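Local atomic coordinates of endo-N-acetyl-beta-D-glucosaminidase (Hypocrea jecorina, PDB entry 4AC1), a protein that hydrolyses the chitobiose core of N-linked glycans as a glycoside hydrolase family 18 enzyme, and is responsible for deglycosylating the fungus's own cellulases. Residues P24-A32 / W269-R280; H42-H50 / E104-D112. All coordinates share one frame; numbering follows the deposited sequence.

Contact 1: P24-A32 / W269-R280. Unlike the reference sequence in segment 269-280: Val277 (reference Glu). With ZN (zinc ion), chain H; NAG (2-acetamido-2-deoxy-beta-D-glucopyranose), chain B.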
loop_
_atom_site.group_PDB
_atom_site.type_symbol
_atom_site.label_atom_id
_atom_site.label_comp_id
_atom_site.label_asym_id
_atom_site.label_seq_id
_atom_site.Cartn_x
_atom_site.Cartn_y
_atom_site.Cartn_z
ATOM N N PRO A 24 11.701 -14.860 -2.392
ATOM C CA PRO A 24 12.011 -15.326 -1.033
ATOM C C PRO A 24 10.860 -15.124 -0.053
ATOM O O PRO A 24 10.762 -15.839 0.932
ATOM C CB PRO A 24 13.212 -14.469 -0.644
ATOM C CG PRO A 24 13.914 -14.242 -1.955
ATOM C CD PRO A 24 12.775 -13.986 -2.919
ATOM N N LEU A 25 9.972 -14.177 -0.345
ATOM C CA LEU A 25 8.807 -13.935 0.496
ATOM C C LEU A 25 7.836 -15.107 0.546
ATOM O O LEU A 25 7.023 -15.195 1.477
ATOM C CB LEU A 25 8.070 -12.671 0.039
ATOM C CG LEU A 25 8.797 -11.372 0.365
ATOM C CD1 LEU A 25 8.188 -10.229 -0.413
ATOM C CD2 LEU A 25 8.763 -11.088 1.876
ATOM N N ILE A 26 7.915 -16.005 -0.442
ATOM C CA ILE A 26 7.098 -17.225 -0.423
ATOM C C ILE A 26 7.901 -18.507 -0.266
ATOM O O ILE A 26 7.317 -19.558 0.004
ATOM C CB ILE A 26 6.140 -17.363 -1.661
ATOM C CG1 ILE A 26 6.931 -17.395 -2.976
ATOM C CG2 ILE A 26 5.068 -16.270 -1.635
ATOM C CD1 ILE A 26 6.162 -17.928 -4.179
ATOM N N THR A 27 9.216 -18.445 -0.442
ATOM C CA THR A 27 10.037 -19.660 -0.375
ATOM C C THR A 27 10.731 -19.828 0.967
ATOM O O THR A 27 10.916 -20.954 1.432
ATOM C CB THR A 27 11.087 -19.742 -1.499
ATOM O OG1 THR A 27 11.981 -18.627 -1.402
ATOM C CG2 THR A 27 10.416 -19.786 -2.879
ATOM N N GLU A 28 11.106 -18.725 1.608
ATOM C CA GLU A 28 11.730 -18.810 2.937
ATOM C C GLU A 28 10.695 -19.190 3.995
ATOM O O GLU A 28 9.522 -18.850 3.873
ATOM C CB GLU A 28 12.449 -17.509 3.296
ATOM C CG GLU A 28 13.587 -17.126 2.357
ATOM C CD GLU A 28 14.828 -17.979 2.536
ATOM O OE1 GLU A 28 15.064 -18.470 3.658
ATOM O OE2 GLU A 28 15.569 -18.147 1.547
ATOM N N LYS A 29 11.120 -19.906 5.030
ATOM C CA LYS A 29 10.159 -20.485 5.966
ATOM C C LYS A 29 9.543 -19.447 6.899
ATOM O O LYS A 29 10.164 -18.428 7.213
ATOM C CB LYS A 29 10.773 -21.636 6.776
ATOM C CG LYS A 29 12.175 -21.389 7.282
ATOM C CD LYS A 29 13.203 -21.932 6.301
ATOM C CE LYS A 29 14.494 -21.139 6.364
ATOM N NZ LYS A 29 14.262 -19.716 5.985
ATOM N N GLY A 30 8.307 -19.709 7.308
ATOM C CA GLY A 30 7.645 -18.917 8.341
ATOM C C GLY A 30 7.141 -17.546 7.924
ATOM O O GLY A 30 7.173 -16.619 8.726
ATOM N N ILE A 31 6.684 -17.412 6.679
ATOM C CA ILE A 31 6.172 -16.129 6.189
ATOM C C ILE A 31 4.727 -16.310 5.757
ATOM O O ILE A 31 4.405 -17.246 5.007
ATOM C CB ILE A 31 7.010 -15.588 5.010
ATOM C CG1 ILE A 31 8.490 -15.468 5.406
ATOM C CG2 ILE A 31 6.467 -14.232 4.548
ATOM C CD1 ILE A 31 9.387 -15.023 4.287
ATOM N N ALA A 32 3.851 -15.436 6.247
ATOM C CA ALA A 32 2.451 -15.473 5.837
ATOM C C ALA A 32 2.117 -14.183 5.106
ATOM O O ALA A 32 1.314 -13.371 5.578
ATOM C CB ALA A 32 1.526 -15.694 7.045
ATOM N N TRP A 269 13.874 -10.643 3.422
ATOM C CA TRP A 269 12.698 -11.437 3.815
ATOM C C TRP A 269 12.606 -11.688 5.316
ATOM O O TRP A 269 11.552 -12.108 5.808
ATOM C CB TRP A 269 12.705 -12.790 3.099
ATOM C CG TRP A 269 13.979 -13.529 3.336
ATOM C CD1 TRP A 269 14.283 -14.293 4.420
ATOM C CD2 TRP A 269 15.136 -13.544 2.491
ATOM N NE1 TRP A 269 15.560 -14.799 4.297
ATOM C CE2 TRP A 269 16.106 -14.356 3.123
ATOM C CE3 TRP A 269 15.451 -12.945 1.266
ATOM C CZ2 TRP A 269 17.368 -14.601 2.561
ATOM C CZ3 TRP A 269 16.698 -13.201 0.696
ATOM C CH2 TRP A 269 17.643 -14.015 1.352
ATOM N N GLU A 270 13.692 -11.446 6.058
ATOM C CA GLU A 270 13.655 -11.703 7.491
ATOM C C GLU A 270 12.628 -10.831 8.213
ATOM O O GLU A 270 12.001 -11.287 9.169
ATOM C CB GLU A 270 15.035 -11.584 8.126
ATOM C CG GLU A 270 15.954 -12.721 7.719
ATOM C CD GLU A 270 17.334 -12.626 8.322
ATOM O OE1 GLU A 270 17.660 -11.577 8.904
ATOM O OE2 GLU A 270 18.111 -13.609 8.197
ATOM N N TRP A 271 12.430 -9.600 7.732
ATOM C CA TRP A 271 11.390 -8.731 8.260
ATOM C C TRP A 271 10.028 -9.435 8.235
ATOM O O TRP A 271 9.338 -9.493 9.241
ATOM C CB TRP A 271 11.325 -7.432 7.445
ATOM C CG TRP A 271 10.338 -6.423 7.969
ATOM C CD1 TRP A 271 10.582 -5.457 8.902
ATOM C CD2 TRP A 271 8.963 -6.284 7.591
ATOM N NE1 TRP A 271 9.447 -4.722 9.130
ATOM C CE2 TRP A 271 8.436 -5.207 8.336
ATOM C CE3 TRP A 271 8.126 -6.962 6.691
ATOM C CZ2 TRP A 271 7.107 -4.800 8.219
ATOM C CZ3 TRP A 271 6.802 -6.545 6.572
ATOM C CH2 TRP A 271 6.307 -5.467 7.320
ATOM N N ALA A 272 9.657 -9.984 7.074
ATOM C CA ALA A 272 8.374 -10.672 6.943
ATOM C C ALA A 272 8.256 -11.897 7.839
ATOM O O ALA A 272 7.170 -12.192 8.312
ATOM C CB ALA A 272 8.092 -11.034 5.486
ATOM N N GLN A 273 9.367 -12.598 8.066
ATOM C CA GLN A 273 9.395 -13.689 9.045
ATOM C C GLN A 273 9.091 -13.201 10.467
ATOM O O GLN A 273 8.251 -13.760 11.158
ATOM C CB GLN A 273 10.754 -14.394 9.019
ATOM C CG GLN A 273 11.056 -15.135 7.733
ATOM C CD GLN A 273 12.439 -15.741 7.708
ATOM O OE1 GLN A 273 13.414 -15.099 8.100
ATOM N NE2 GLN A 273 12.541 -16.958 7.198
ATOM N N ILE A 274 9.761 -12.129 10.883
ATOM C CA ILE A 274 9.541 -11.554 12.205
ATOM C C ILE A 274 8.107 -11.065 12.375
ATOM O O ILE A 274 7.452 -11.336 13.387
ATOM C CB ILE A 274 10.568 -10.422 12.493
ATOM C CG1 ILE A 274 11.964 -11.036 12.644
ATOM C CG2 ILE A 274 10.175 -9.617 13.734
ATOM C CD1 ILE A 274 13.058 -10.058 12.942
ATOM N N VAL A 275 7.602 -10.349 11.374
ATOM C CA VAL A 275 6.233 -9.831 11.468
ATOM C C VAL A 275 5.191 -10.949 11.395
ATOM O O VAL A 275 4.145 -10.844 12.007
ATOM C CB VAL A 275 5.976 -8.682 10.457
ATOM C CG1 VAL A 275 4.582 -8.135 10.607
ATOM C CG2 VAL A 275 6.965 -7.571 10.702
ATOM N N THR A 276 5.494 -12.022 10.671
ATOM C CA THR A 276 4.639 -13.209 10.706
ATOM C C THR A 276 4.577 -13.801 12.125
ATOM O O THR A 276 3.491 -14.179 12.598
ATOM C CB THR A 276 5.078 -14.264 9.681
ATOM O OG1 THR A 276 4.895 -13.748 8.352
ATOM C CG2 THR A 276 4.249 -15.542 9.823
ATOM N N VAL A 277 5.718 -13.855 12.821
ATOM C CA VAL A 277 5.700 -14.344 14.208
ATOM C C VAL A 277 4.869 -13.429 15.115
ATOM O O VAL A 277 4.204 -13.896 16.042
ATOM C CB VAL A 277 7.102 -14.541 14.822
ATOM C CG1 VAL A 277 6.984 -15.235 16.178
ATOM C CG2 VAL A 277 7.984 -15.386 13.942
ATOM N N ILE A 278 4.892 -12.129 14.848
ATOM C CA ILE A 278 4.073 -11.183 15.603
ATOM C C ILE A 278 2.569 -11.376 15.341
ATOM O O ILE A 278 1.760 -11.418 16.284
ATOM C CB ILE A 278 4.491 -9.724 15.287
ATOM C CG1 ILE A 278 5.908 -9.459 15.802
ATOM C CG2 ILE A 278 3.460 -8.725 15.834
ATOM C CD1 ILE A 278 6.496 -8.117 15.359
ATOM N N LEU A 279 2.186 -11.497 14.072
ATOM C CA LEU A 279 0.782 -11.487 13.690
ATOM C C LEU A 279 0.125 -12.847 13.802
ATOM O O LEU A 279 -1.080 -12.951 14.058
ATOM C CB LEU A 279 0.667 -11.034 12.246
ATOM C CG LEU A 279 0.989 -9.573 11.965
ATOM C CD1 LEU A 279 0.933 -9.323 10.449
ATOM C CD2 LEU A 279 0.033 -8.649 12.720
ATOM N N ARG A 280 0.919 -13.882 13.555
ATOM C CA ARG A 280 0.438 -15.257 13.559
ATOM C C ARG A 280 1.373 -16.153 14.376
ATOM O O ARG A 280 2.022 -17.046 13.825
ATOM C CB ARG A 280 0.287 -15.769 12.121
ATOM C CG ARG A 280 -0.819 -15.071 11.331
ATOM C CD ARG A 280 -0.968 -15.594 9.908
ATOM N NE ARG A 280 -1.844 -14.711 9.139
ATOM C CZ ARG A 280 -3.148 -14.899 8.963
ATOM N NH1 ARG A 280 -3.759 -15.973 9.474
ATOM N NH2 ARG A 280 -3.846 -14.018 8.260
HETATM ZN ZN ZN H . 20.141 -13.695 8.686
HETATM C C1 NAG B . 5.443 -10.231 21.724
HETATM C C2 NAG B . 6.523 -11.312 21.648
HETATM C C3 NAG B . 6.353 -12.398 22.715
HETATM C C4 NAG B . 5.966 -11.847 24.084
HETATM C C5 NAG B . 4.884 -10.768 23.995
HETATM C C6 NAG B . 4.652 -10.078 25.338
HETATM C C7 NAG B . 7.497 -11.647 19.446
HETATM C C8 NAG B . 7.381 -12.322 18.114
HETATM N N2 NAG B . 6.533 -11.906 20.322
HETATM O O3 NAG B . 7.566 -13.102 22.871
HETATM O O4 NAG B . 5.514 -12.922 24.880
HETATM O O5 NAG B . 5.269 -9.782 23.057
HETATM O O6 NAG B . 5.826 -9.436 25.801
HETATM O O7 NAG B . 8.447 -10.903 19.681
HETATM O O HOH W 1 15.358 -17.585 6.284
HETATM O O HOH W 2 8.274 -16.554 11.140
HETATM O O HOH W 3 -0.449 -12.679 7.711
HETATM O O HOH W 4 20.158 -11.849 9.358
HETATM O O HOH W 5 22.182 -13.894 9.137
HETATM O O HOH W 6 20.196 -15.857 8.079
HETATM O O HOH W 7 19.690 -14.384 10.624
#

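Contact 2: H42-H50 / E104-D112. With ZN (zinc ion), chain N; ZN (zinc ion), chain L.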
loop_
_atom_site.group_PDB
_atom_site.type_symbol
_atom_site.label_atom_id
_atom_site.label_comp_id
_atom_site.label_asym_id
_atom_site.label_seq_id
_atom_site.Cartn_x
_atom_site.Cartn_y
_atom_site.Cartn_z
ATOM N N HIS A 42 3.011 5.764 -11.973
ATOM C CA HIS A 42 2.955 7.210 -12.180
ATOM C C HIS A 42 2.132 7.523 -13.420
ATOM O O HIS A 42 2.394 6.980 -14.505
ATOM C CB HIS A 42 4.358 7.772 -12.403
ATOM C CG HIS A 42 5.320 7.453 -11.308
ATOM N ND1 HIS A 42 5.105 7.842 -10.004
ATOM C CD2 HIS A 42 6.510 6.808 -11.318
ATOM C CE1 HIS A 42 6.112 7.431 -9.254
ATOM N NE2 HIS A 42 6.978 6.804 -10.026
ATOM N N ILE A 43 1.128 8.377 -13.246
ATOM C CA ILE A 43 0.352 8.918 -14.359
ATOM C C ILE A 43 1.033 10.215 -14.791
ATOM O O ILE A 43 1.240 11.127 -13.980
ATOM C CB ILE A 43 -1.125 9.193 -13.957
ATOM C CG1 ILE A 43 -1.767 7.972 -13.279
ATOM C CG2 ILE A 43 -1.945 9.709 -15.157
ATOM C CD1 ILE A 43 -1.967 6.779 -14.162
ATOM N N ASN A 44 1.402 10.290 -16.065
ATOM C CA ASN A 44 2.169 11.421 -16.587
ATOM C C ASN A 44 1.379 12.219 -17.603
ATOM O O ASN A 44 0.978 11.671 -18.628
ATOM C CB ASN A 44 3.449 10.900 -17.239
ATOM C CG ASN A 44 4.302 10.092 -16.277
ATOM O OD1 ASN A 44 4.533 8.900 -16.482
ATOM N ND2 ASN A 44 4.743 10.731 -15.198
ATOM N N GLN A 45 1.148 13.504 -17.324
ATOM C CA GLN A 45 0.509 14.384 -18.301
ATOM C C GLN A 45 1.254 14.284 -19.636
ATOM O O GLN A 45 2.478 14.395 -19.679
ATOM C CB GLN A 45 0.490 15.841 -17.820
ATOM C CG GLN A 45 -0.087 16.811 -18.864
ATOM C CD GLN A 45 0.034 18.274 -18.488
ATOM O OE1 GLN A 45 -0.953 19.005 -18.518
ATOM N NE2 GLN A 45 1.247 18.713 -18.166
ATOM N N GLY A 46 0.512 14.035 -20.709
ATOM C CA GLY A 46 1.109 13.943 -22.041
ATOM C C GLY A 46 1.947 12.697 -22.294
ATOM O O GLY A 46 2.532 12.556 -23.371
ATOM N N GLY A 47 2.005 11.792 -21.314
ATOM C CA GLY A 47 2.802 10.571 -21.420
ATOM C C GLY A 47 2.033 9.279 -21.235
ATOM O O GLY A 47 0.804 9.235 -21.343
ATOM N N VAL A 48 2.779 8.214 -20.989
ATOM C CA VAL A 48 2.192 6.914 -20.684
ATOM C C VAL A 48 2.494 6.581 -19.227
ATOM O O VAL A 48 3.435 7.114 -18.639
ATOM C CB VAL A 48 2.713 5.759 -21.612
ATOM C CG1 VAL A 48 2.351 6.044 -23.068
ATOM C CG2 VAL A 48 4.231 5.547 -21.440
ATOM N N VAL A 49 1.693 5.680 -18.670
ATOM C CA VAL A 49 1.937 5.202 -17.319
ATOM C C VAL A 49 3.357 4.633 -17.216
ATOM O O VAL A 49 3.818 3.909 -18.106
ATOM C CB VAL A 49 0.902 4.151 -16.922
ATOM C CG1 VAL A 49 1.290 3.412 -15.634
ATOM C CG2 VAL A 49 -0.463 4.780 -16.808
ATOM N N HIS A 50 4.059 5.017 -16.151
ATOM C CA HIS A 50 5.330 4.428 -15.806
ATOM C C HIS A 50 5.215 3.668 -14.493
ATOM O O HIS A 50 4.430 4.043 -13.614
ATOM C CB HIS A 50 6.384 5.526 -15.651
ATOM C CG HIS A 50 6.945 6.016 -16.952
ATOM N ND1 HIS A 50 6.154 6.530 -17.955
ATOM C CD2 HIS A 50 8.219 6.062 -17.416
ATOM C CE1 HIS A 50 6.918 6.880 -18.978
ATOM N NE2 HIS A 50 8.174 6.606 -18.676
ATOM N N GLU A 104 -11.003 10.714 -18.552
ATOM C CA GLU A 104 -11.181 9.426 -19.213
ATOM C C GLU A 104 -9.881 8.907 -19.799
ATOM O O GLU A 104 -9.609 7.704 -19.768
ATOM C CB GLU A 104 -12.248 9.502 -20.309
ATOM C CG GLU A 104 -13.661 9.536 -19.795
ATOM C CD GLU A 104 -14.098 8.235 -19.140
ATOM O OE1 GLU A 104 -13.709 7.139 -19.602
ATOM O OE2 GLU A 104 -14.855 8.330 -18.159
ATOM N N HIS A 105 -9.088 9.816 -20.362
ATOM C CA HIS A 105 -7.838 9.436 -20.992
ATOM C C HIS A 105 -6.869 8.837 -19.965
ATOM O O HIS A 105 -6.323 7.750 -20.175
ATOM C CB HIS A 105 -7.200 10.627 -21.712
ATOM C CG HIS A 105 -5.814 10.356 -22.206
ATOM N ND1 HIS A 105 -5.557 9.509 -23.264
ATOM C CD2 HIS A 105 -4.612 10.811 -21.787
ATOM C CE1 HIS A 105 -4.256 9.452 -23.469
ATOM N NE2 HIS A 105 -3.657 10.240 -22.594
ATOM N N TYR A 106 -6.646 9.552 -18.866
ATOM C CA TYR A 106 -5.674 9.108 -17.869
ATOM C C TYR A 106 -6.206 7.956 -17.021
ATOM O O TYR A 106 -5.466 7.011 -16.714
ATOM C CB TYR A 106 -5.134 10.288 -17.039
ATOM C CG TYR A 106 -4.335 11.229 -17.901
ATOM C CD1 TYR A 106 -3.121 10.824 -18.445
ATOM C CD2 TYR A 106 -4.817 12.497 -18.224
ATOM C CE1 TYR A 106 -2.386 11.663 -19.267
ATOM C CE2 TYR A 106 -4.091 13.342 -19.058
ATOM C CZ TYR A 106 -2.876 12.908 -19.569
ATOM O OH TYR A 106 -2.157 13.729 -20.397
ATOM N N TYR A 107 -7.484 8.028 -16.664
ATOM C CA TYR A 107 -8.117 6.901 -15.992
ATOM C C TYR A 107 -8.018 5.637 -16.880
ATOM O O TYR A 107 -7.707 4.540 -16.397
ATOM C CB TYR A 107 -9.582 7.184 -15.592
ATOM C CG TYR A 107 -10.218 5.907 -15.131
ATOM C CD1 TYR A 107 -9.942 5.409 -13.851
ATOM C CD2 TYR A 107 -10.992 5.125 -16.006
ATOM C CE1 TYR A 107 -10.453 4.196 -13.439
ATOM C CE2 TYR A 107 -11.493 3.908 -15.601
ATOM C CZ TYR A 107 -11.222 3.458 -14.307
ATOM O OH TYR A 107 -11.741 2.257 -13.898
ATOM N N GLY A 108 -8.262 5.797 -18.183
ATOM C CA GLY A 108 -8.202 4.668 -19.108
ATOM C C GLY A 108 -6.829 4.015 -19.092
ATOM O O GLY A 108 -6.713 2.793 -19.156
ATOM N N GLN A 109 -5.784 4.830 -18.995
ATOM C CA GLN A 109 -4.423 4.300 -18.868
ATOM C C GLN A 109 -4.237 3.464 -17.593
ATOM O O GLN A 109 -3.612 2.398 -17.623
ATOM C CB GLN A 109 -3.396 5.423 -18.887
ATOM C CG GLN A 109 -3.234 6.159 -20.224
ATOM C CD GLN A 109 -2.128 7.192 -20.147
ATOM O OE1 GLN A 109 -1.757 7.628 -19.061
ATOM N NE2 GLN A 109 -1.595 7.590 -21.291
ATOM N N LEU A 110 -4.771 3.949 -16.478
ATOM C CA LEU A 110 -4.690 3.204 -15.216
ATOM C C LEU A 110 -5.452 1.882 -15.312
ATOM O O LEU A 110 -4.929 0.832 -14.943
ATOM C CB LEU A 110 -5.198 4.059 -14.044
ATOM C CG LEU A 110 -5.181 3.415 -12.651
ATOM C CD1 LEU A 110 -3.748 3.072 -12.209
ATOM C CD2 LEU A 110 -5.872 4.314 -11.628
ATOM N N ARG A 111 -6.677 1.945 -15.827
ATOM C CA ARG A 111 -7.509 0.764 -16.028
ATOM C C ARG A 111 -6.785 -0.244 -16.922
ATOM O O ARG A 111 -6.721 -1.438 -16.603
ATOM C CB ARG A 111 -8.851 1.185 -16.644
ATOM C CG ARG A 111 -9.780 0.041 -17.021
ATOM C CD ARG A 111 -10.804 0.444 -18.087
ATOM N NE ARG A 111 -10.152 0.826 -19.338
ATOM C CZ ARG A 111 -10.431 1.928 -20.031
ATOM N NH1 ARG A 111 -11.386 2.763 -19.618
ATOM N NH2 ARG A 111 -9.763 2.188 -21.149
ATOM N N ASP A 112 -6.233 0.244 -18.034
ATOM C CA ASP A 112 -5.504 -0.609 -18.977
ATOM C C ASP A 112 -4.296 -1.286 -18.345
ATOM O O ASP A 112 -4.004 -2.428 -18.659
ATOM C CB ASP A 112 -5.056 0.176 -20.218
ATOM C CG ASP A 112 -6.201 0.535 -21.151
ATOM O OD1 ASP A 112 -7.324 0.031 -20.962
ATOM O OD2 ASP A 112 -5.951 1.325 -22.086
HETATM ZN ZN ZN N . 10.158 7.657 -19.406
HETATM ZN ZN ZN L . 9.695 6.973 -20.029
HETATM O O HOH W 8 0.513 8.764 -18.260
HETATM O O HOH W 9 -1.089 10.789 -22.876
HETATM O O HOH W 10 11.266 8.014 -21.071
HETATM O O HOH W 11 10.882 5.611 -19.368
HETATM O O HOH W 12 9.045 6.477 -21.860
#

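Contact 1: P24-A32 / W269-R280
Gln273 and Thr276 hold the loop 28-32 to helix 270-279 by two hydrogen bonds. Gln273 NE2 donates to Lys29 O at 2.8 Å, in the carbonyl plane, and also to a water. Ala32 N donates to Thr276 OG1 at 2.9 Å, nearly straight at 168°. With OG1 beside its own backbone N (chi1 -65°), Thr276 OG1 donates a hydrogen bond to Ala272 O at 2.8 Å; that oxygen takes Thr276 N from its other face. Gly30 O and Gln273 O share a donating water, and another joins Ala32 O to Arg280 NE, whose guanidinium pairs with Asp1. Lys29 NZ forms a 2.8 Å salt bridge with Glu28 OE1. The CG of Glu28 sits 3.5 Å from the centroid of the Trp269 five-membered ring in a CH-pi contact, 9° off the normal, while Pro24 CB meets Trp269 CE3 at 3.3 Å. With an alanine at Trp269, Glu28 CG and Pro24 would probably lose their shared packing surface, opening a gap beside the loop. Thr276, Trp271 and Val275 also reach strand 4-9, placing the contact at the outer wall of the (beta/alpha)8 barrel, where its last helix covers the closure between strands 4-9 and 251-255.

Contact 2: H42-H50 / E104-D112
Tyr106 and Gln109, on one side of helix 100-116, make a mixed helix-to-loop contact, polar at the turn and apolar beside it, with residues 43-49, the connection that follows strand 35-42 and turns back into the short antiparallel strand 50-51. The evidence is two side-chain-to-backbone hydrogen bonds at a type II beta turn running from Asn44 to Gly47. Gly46, at a positive phi that favours glycine, directs its N at Tyr106 OH over 2.7 Å with an N-H...O angle of 178°, arriving at the ring edge and near its plane. Gln109 NE2 gives the second bond, 2.9 Å to Gly47 O; this bond lies in both the amide and the carbonyl planes, which defines how the amide is turned. CG of Gln109 lies beside the backbone N (chi1 -69°) and the rest of the side chain is extended, which spans the distance from the helix to Gly47 O. Gln109 OE1 takes a water that accepts from Asn44 N, while a second water donates to Gly47 O and lies 2.6 Å from His105 NE2.

His105 CD2 lies over the centre of one face of the Tyr106 ring. Flanking the turn, Ile43 and Val49 add apolar contacts: Ile43 CG2 meets Tyr106 CD1 at 3.7 Å and its CD1 reaches Leu110, while Val49 CG2 runs alongside Gln109 CB. Ile43 also touches Thr94, and its N bonds to Ser89 OG. Tyr107 points away from the loop to pack on Leu138 and Leu142, and Glu104 pairs with Arg141, so helix 100-116 stands between the loop 43-49 and helix 132-146.

From the N terminus, the chain leaves strand 4-9, passes through 24-32, the first half of contact 1, and enters strand 35-42. The loop 42-50 follows, and helix 100-116 meets it after strand 77-83, closing contact 2 over a loop of 53 intervening residues. The remaining strands and helices of the barrel come next before helix 270-279 returns to 24-32, closing contact 1 over 236 residues. Contact 2 is therefore nested inside contact 1 and does not cross it. The two lie on opposite sides of the chain's centre, their centres about 35 Å apart: one joins the chain's beginning to its end, the other ties the loop after strand 35-42 to helix 100-116, within the first half of the chain.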